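Local structure of thiosulfate reductase (Thermus thermophilus, 2VPZ) at residues Ile252-Asp257 with Arg689-Tyr694. The protein probably works as a molybdenum and iron-sulfur oxidoreductase that reduces sulfur compounds, carrying molybdopterin guanine dinucleotide and a 4Fe-4S cluster. Sequence-based numbering, arbitrary orientation.
Sequences IKPGTD and RKDCVY. With MGD (2-amino-5,6-dimercapto-7-methyl-3,7,8a,9-tetrahydro-8-oxa-1,3,9,10-tetraaza-anthracen-4-one guanosine dinucleotide), chain I.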
ATOM      1  N   ILE A 252      -2.751  24.936  19.328  1.00 36.74           N
ATOM      2  CA  ILE A 252      -2.872  26.010  20.316  1.00 35.05           C
ATOM      3  C   ILE A 252      -3.604  27.294  19.905  1.00 36.60           C
ATOM      4  O   ILE A 252      -3.506  27.783  18.769  1.00 36.00           O
ATOM      5  CB  ILE A 252      -1.430  26.400  20.880  1.00 33.37           C
ATOM      6  CG1 ILE A 252      -1.498  26.736  22.363  1.00 32.11           C
ATOM      7  CG2 ILE A 252      -0.832  27.571  20.056  1.00 31.75           C
ATOM      8  CD1 ILE A 252      -0.364  27.650  22.873  1.00 30.14           C
ATOM      9  N   LYS A 253      -4.384  27.848  20.827  1.00 38.38           N
ATOM     10  CA  LYS A 253      -5.083  29.095  20.541  1.00 40.00           C
ATOM     11  C   LYS A 253      -3.949  30.158  20.426  1.00 40.08           C
ATOM     12  O   LYS A 253      -3.079  30.217  21.300  1.00 41.30           O
ATOM     13  CB  LYS A 253      -6.082  29.421  21.669  1.00 41.18           C
ATOM     14  CG  LYS A 253      -6.260  30.894  21.917  1.00 43.64           C
ATOM     15  CD  LYS A 253      -7.480  31.185  22.777  1.00 45.72           C
ATOM     16  CE  LYS A 253      -8.168  32.475  22.341  1.00 47.21           C
ATOM     17  NZ  LYS A 253      -9.192  32.941  23.327  1.00 48.35           N
ATOM     18  N   PRO A 254      -3.939  30.990  19.336  1.00 39.42           N
ATOM     19  CA  PRO A 254      -2.873  32.015  19.212  1.00 39.64           C
ATOM     20  C   PRO A 254      -2.601  33.015  20.366  1.00 40.09           C
ATOM     21  O   PRO A 254      -3.562  33.535  20.919  1.00 40.37           O
ATOM     22  CB  PRO A 254      -3.198  32.756  17.923  1.00 38.27           C
ATOM     23  CG  PRO A 254      -4.021  31.816  17.110  1.00 37.99           C
ATOM     24  CD  PRO A 254      -4.778  30.943  18.133  1.00 38.48           C
ATOM     25  N   GLY A 255      -1.307  33.271  20.626  1.00 40.35           N
ATOM     26  CA  GLY A 255      -0.808  34.198  21.640  1.00 41.51           C
ATOM     27  C   GLY A 255      -0.946  33.716  23.054  1.00 42.66           C
ATOM     28  O   GLY A 255      -0.985  34.478  24.046  1.00 42.77           O
ATOM     29  N   THR A 256      -0.954  32.403  23.170  1.00 43.55           N
ATOM     30  CA  THR A 256      -1.217  31.715  24.410  1.00 43.91           C
ATOM     31  C   THR A 256      -0.139  30.700  24.906  1.00 44.36           C
ATOM     32  O   THR A 256      -0.344  29.986  25.898  1.00 43.72           O
ATOM     33  CB  THR A 256      -2.640  31.032  24.213  1.00 43.73           C
ATOM     34  OG1 THR A 256      -3.574  31.567  25.127  1.00 44.31           O
ATOM     35  CG2 THR A 256      -2.589  29.513  24.297  1.00 43.39           C
ATOM     36  N   ASP A 257       1.024  30.704  24.256  1.00 44.91           N
ATOM     37  CA  ASP A 257       2.147  29.808  24.553  1.00 46.39           C
ATOM     38  C   ASP A 257       2.812  29.921  25.913  1.00 46.30           C
ATOM     39  O   ASP A 257       3.359  28.942  26.443  1.00 46.45           O
ATOM     40  CB  ASP A 257       3.221  29.931  23.467  1.00 48.24           C
ATOM     41  CG  ASP A 257       2.687  29.704  22.060  1.00 50.76           C
ATOM     42  OD1 ASP A 257       2.925  28.607  21.502  1.00 52.43           O
ATOM     43  OD2 ASP A 257       2.013  30.602  21.540  1.00 51.31           O
ATOM     44  N   ARG A 689      -6.826  26.588  12.404  1.00 38.52           N
ATOM     45  CA  ARG A 689      -7.951  26.899  13.309  1.00 39.35           C
ATOM     46  C   ARG A 689      -8.892  27.923  12.575  1.00 39.91           C
ATOM     47  O   ARG A 689      -8.491  28.511  11.557  1.00 38.18           O
ATOM     48  CB  ARG A 689      -7.443  27.478  14.645  1.00 39.45           C
ATOM     49  CG  ARG A 689      -6.453  26.565  15.414  1.00 40.55           C
ATOM     50  CD  ARG A 689      -5.924  27.203  16.720  1.00 40.39           C
ATOM     51  NE  ARG A 689      -6.914  28.059  17.381  1.00 39.62           N
ATOM     52  CZ  ARG A 689      -7.612  27.767  18.472  1.00 39.47           C
ATOM     53  NH1 ARG A 689      -7.450  26.605  19.086  1.00 38.56           N
ATOM     54  NH2 ARG A 689      -8.482  28.643  18.963  1.00 38.94           N
ATOM     55  N   LYS A 690     -10.118  28.134  13.077  1.00 40.40           N
ATOM     56  CA  LYS A 690     -11.138  29.024  12.487  1.00 40.39           C
ATOM     57  C   LYS A 690     -10.972  30.533  12.812  1.00 40.92           C
ATOM     58  O   LYS A 690     -11.608  31.407  12.196  1.00 43.08           O
ATOM     59  CB  LYS A 690     -12.563  28.558  12.876  1.00 40.90           C
ATOM     60  CG  LYS A 690     -12.924  27.135  12.416  1.00 39.59           C
ATOM     61  CD  LYS A 690     -14.371  26.728  12.732  1.00 40.52           C
ATOM     62  CE  LYS A 690     -14.648  25.260  12.357  1.00 41.21           C
ATOM     63  NZ  LYS A 690     -16.103  24.930  12.173  1.00 41.66           N
ATOM     64  N   ASP A 691     -10.086  30.765  13.795  1.00 41.77           N
ATOM     65  CA  ASP A 691      -9.581  32.032  14.414  1.00 41.41           C
ATOM     66  C   ASP A 691      -8.625  32.789  13.502  1.00 41.36           C
ATOM     67  O   ASP A 691      -8.261  33.945  13.766  1.00 39.99           O
ATOM     68  CB  ASP A 691      -8.526  31.833  15.500  1.00 44.41           C
ATOM     69  CG  ASP A 691      -8.984  31.127  16.724  1.00 45.51           C
ATOM     70  OD1 ASP A 691      -9.969  31.565  17.313  1.00 48.74           O
ATOM     71  OD2 ASP A 691      -8.275  30.185  17.126  1.00 48.12           O
ATOM     72  N   CYS A 692      -8.052  32.038  12.580  1.00 41.96           N
ATOM     73  CA  CYS A 692      -6.956  32.512  11.791  1.00 42.35           C
ATOM     74  C   CYS A 692      -7.018  32.388  10.331  1.00 40.14           C
ATOM     75  O   CYS A 692      -7.851  31.679   9.770  1.00 41.65           O
ATOM     76  CB  CYS A 692      -5.667  31.799  12.263  1.00 45.19           C
ATOM     77  SG  CYS A 692      -5.214  31.894  13.991  1.00 50.07           S
ATOM     78  N   VAL A 693      -6.020  33.034   9.750  1.00 37.27           N
ATOM     79  CA  VAL A 693      -5.765  33.094   8.329  1.00 35.36           C
ATOM     80  C   VAL A 693      -4.207  33.236   8.228  1.00 35.00           C
ATOM     81  O   VAL A 693      -3.549  33.794   9.117  1.00 36.29           O
ATOM     82  CB  VAL A 693      -6.605  34.312   7.719  1.00 33.92           C
ATOM     83  CG1 VAL A 693      -5.734  35.291   6.980  1.00 32.83           C
ATOM     84  CG2 VAL A 693      -7.733  33.756   6.814  1.00 33.72           C
ATOM     85  N   TYR A 694      -3.620  32.677   7.181  1.00 33.29           N
ATOM     86  CA  TYR A 694      -2.164  32.648   6.988  1.00 32.37           C
ATOM     87  C   TYR A 694      -1.737  32.979   5.526  1.00 31.14           C
ATOM     88  O   TYR A 694      -2.428  32.563   4.591  1.00 31.78           O
ATOM     89  CB  TYR A 694      -1.656  31.225   7.367  1.00 32.70           C
ATOM     90  CG  TYR A 694      -0.189  30.908   7.052  1.00 31.90           C
ATOM     91  CD1 TYR A 694       0.825  31.214   7.959  1.00 31.35           C
ATOM     92  CD2 TYR A 694       0.182  30.337   5.820  1.00 30.39           C
ATOM     93  CE1 TYR A 694       2.189  30.973   7.667  1.00 30.03           C
ATOM     94  CE2 TYR A 694       1.544  30.088   5.508  1.00 29.56           C
ATOM     95  CZ  TYR A 694       2.545  30.412   6.443  1.00 31.32           C
ATOM     96  OH  TYR A 694       3.881  30.185   6.170  1.00 29.75           O
TER
HETATM   97  PB  MGD I1766       8.119  31.154  13.500  1.00 29.45           P
HETATM   98  O1B MGD I1766       7.528  32.508  13.527  1.00 30.92           O
HETATM   99  O2B MGD I1766       8.516  30.500  14.724  1.00 30.31           O
HETATM  100  O3B MGD I1766       9.287  31.469  12.454  1.00 28.55           O
HETATM  101  O3A MGD I1766      10.969  31.275  10.554  1.00 23.67           O
HETATM  102  PA  MGD I1766      10.656  30.772  12.015  1.00 26.89           P
HETATM  103  O1A MGD I1766      11.823  31.214  12.766  1.00 27.59           O
HETATM  104  O2A MGD I1766      10.521  29.324  11.989  1.00 24.89           O
HETATM  105  O5' MGD I1766       7.157  30.167  12.775  1.00 31.16           O
HETATM  106  C5' MGD I1766       6.182  30.420  11.761  1.00 31.22           C
HETATM  107  C4' MGD I1766       5.057  29.530  12.264  1.00 31.10           C
HETATM  108  O4' MGD I1766       4.657  30.203  13.446  1.00 32.35           O
HETATM  109  C3' MGD I1766       3.766  29.422  11.409  1.00 33.43           C
HETATM  110  O3' MGD I1766       3.364  28.038  11.243  1.00 31.24           O
HETATM  111  C2' MGD I1766       2.674  30.156  12.226  1.00 34.38           C
HETATM  112  O2' MGD I1766       1.511  29.338  12.282  1.00 33.50           O
HETATM  113  C1' MGD I1766       3.234  30.088  13.624  1.00 35.91           C
HETATM  114  N9  MGD I1766       2.567  30.855  14.713  1.00 38.88           N
HETATM  115  C8  MGD I1766       1.909  32.050  14.588  1.00 40.67           C
HETATM  116  N7  MGD I1766       1.406  32.474  15.782  1.00 40.55           N
HETATM  117  C5  MGD I1766       1.727  31.519  16.692  1.00 40.14           C
HETATM  118  C6  MGD I1766       1.430  31.292  18.122  1.00 40.02           C
HETATM  119  O6  MGD I1766       0.825  32.186  18.723  1.00 39.30           O
HETATM  120  N1  MGD I1766       1.901  30.198  18.718  1.00 39.40           N
HETATM  121  C2  MGD I1766       2.579  29.237  18.034  1.00 40.16           C
HETATM  122  N2  MGD I1766       3.042  28.116  18.694  1.00 40.23           N
HETATM  123  N3  MGD I1766       2.885  29.366  16.706  1.00 40.37           N
HETATM  124  C4  MGD I1766       2.496  30.459  15.994  1.00 39.27           C
HETATM  125  C10 MGD I1766      11.517  32.500  10.115  1.00 28.60           C
HETATM  126  C11 MGD I1766      12.966  32.209   9.897  1.00 31.56           C
HETATM  127  O11 MGD I1766      13.077  31.334   8.765  1.00 32.06           O
HETATM  128  C12 MGD I1766      13.867  33.471   9.884  1.00 34.59           C
HETATM  129  S12 MGD I1766      13.807  34.614  11.119  1.00 31.68           S
HETATM  130  C13 MGD I1766      14.776  33.737   8.879  1.00 34.58           C
HETATM  131  S13 MGD I1766      15.821  35.078   8.986  1.00 33.05           S
HETATM  132  C14 MGD I1766      14.888  32.831   7.680  1.00 33.20           C
HETATM  133  N15 MGD I1766      14.295  33.299   6.482  1.00 33.64           N
HETATM  134  C16 MGD I1766      13.895  32.432   5.497  1.00 36.05           C
HETATM  135  C17 MGD I1766      13.299  32.837   4.175  1.00 36.78           C
HETATM  136  O17 MGD I1766      13.195  34.064   3.892  1.00 39.32           O
HETATM  137  N18 MGD I1766      12.960  31.871   3.255  1.00 35.77           N
HETATM  138  C19 MGD I1766      13.083  30.567   3.614  1.00 36.26           C
HETATM  139  N19 MGD I1766      12.667  29.674   2.737  1.00 35.61           N
HETATM  140  N20 MGD I1766      13.570  30.080   4.804  1.00 36.72           N
HETATM  141  C21 MGD I1766      14.016  30.987   5.726  1.00 36.23           C
HETATM  142  N22 MGD I1766      14.483  30.623   6.911  1.00 36.45           N
HETATM  143  C23 MGD I1766      14.399  31.450   8.069  1.00 33.32           C
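Arg689 lays its guanidinium group against the backbone of Lys253, in a type II beta turn from Lys253 to Thr256 that contributes one backbone bond to the guanine of a molybdopterin guanine dinucleotide. CA of Lys253 stands 3.5 Å above the guanidinium plane, over its centre, so the group is met on a face. The bend at chi3 of Arg689 (34°) brings this planar end over CA of Lys253, while CD of Arg689 rests 3.2 Å from O of Ile252. Next along the turn, CG of Pro254 lies 3.3 Å from SG of Cys692, an apolar touch at the start of strand 692-696. With no direct hydrogen bond between the segments, packing joins the loop after strand 248-250, in the molybdopterin oxidoreductase family region, to strand 692-696 of the mixed sheet in the dinucleotide-binding region.

In the second shell, Arg689 forms a salt bridge with Asp691, although the modelled place of OD2 makes its exact geometry doubtful. NH1 of Arg689 also pairs with Glu306 and donates to the carbonyl of Pro251, which helps fix the rotation of the group. Replacing Arg689 by an alanine would remove the guanidinium and would probably leave Glu306 and Asp691 without their cationic mate and open a gap beside CA of Lys253. NZ of Lys253 forms a salt bridge with Glu613.

The turn and the aspartate that follows it grip the base. Gly255, third residue of the turn, has a positive phi, which favours glycine. N of Gly255 donates to O6 of the guanine at 3.1 Å in a nearly straight bond (167°). The carboxylate of Asp257 accepts two bonds from the Watson-Crick side of the guanine. N1 of the ligand donates to OD2 of Asp257 at 2.9 Å. N2 of the ligand donates to OD1 of Asp257, also at 2.9 Å.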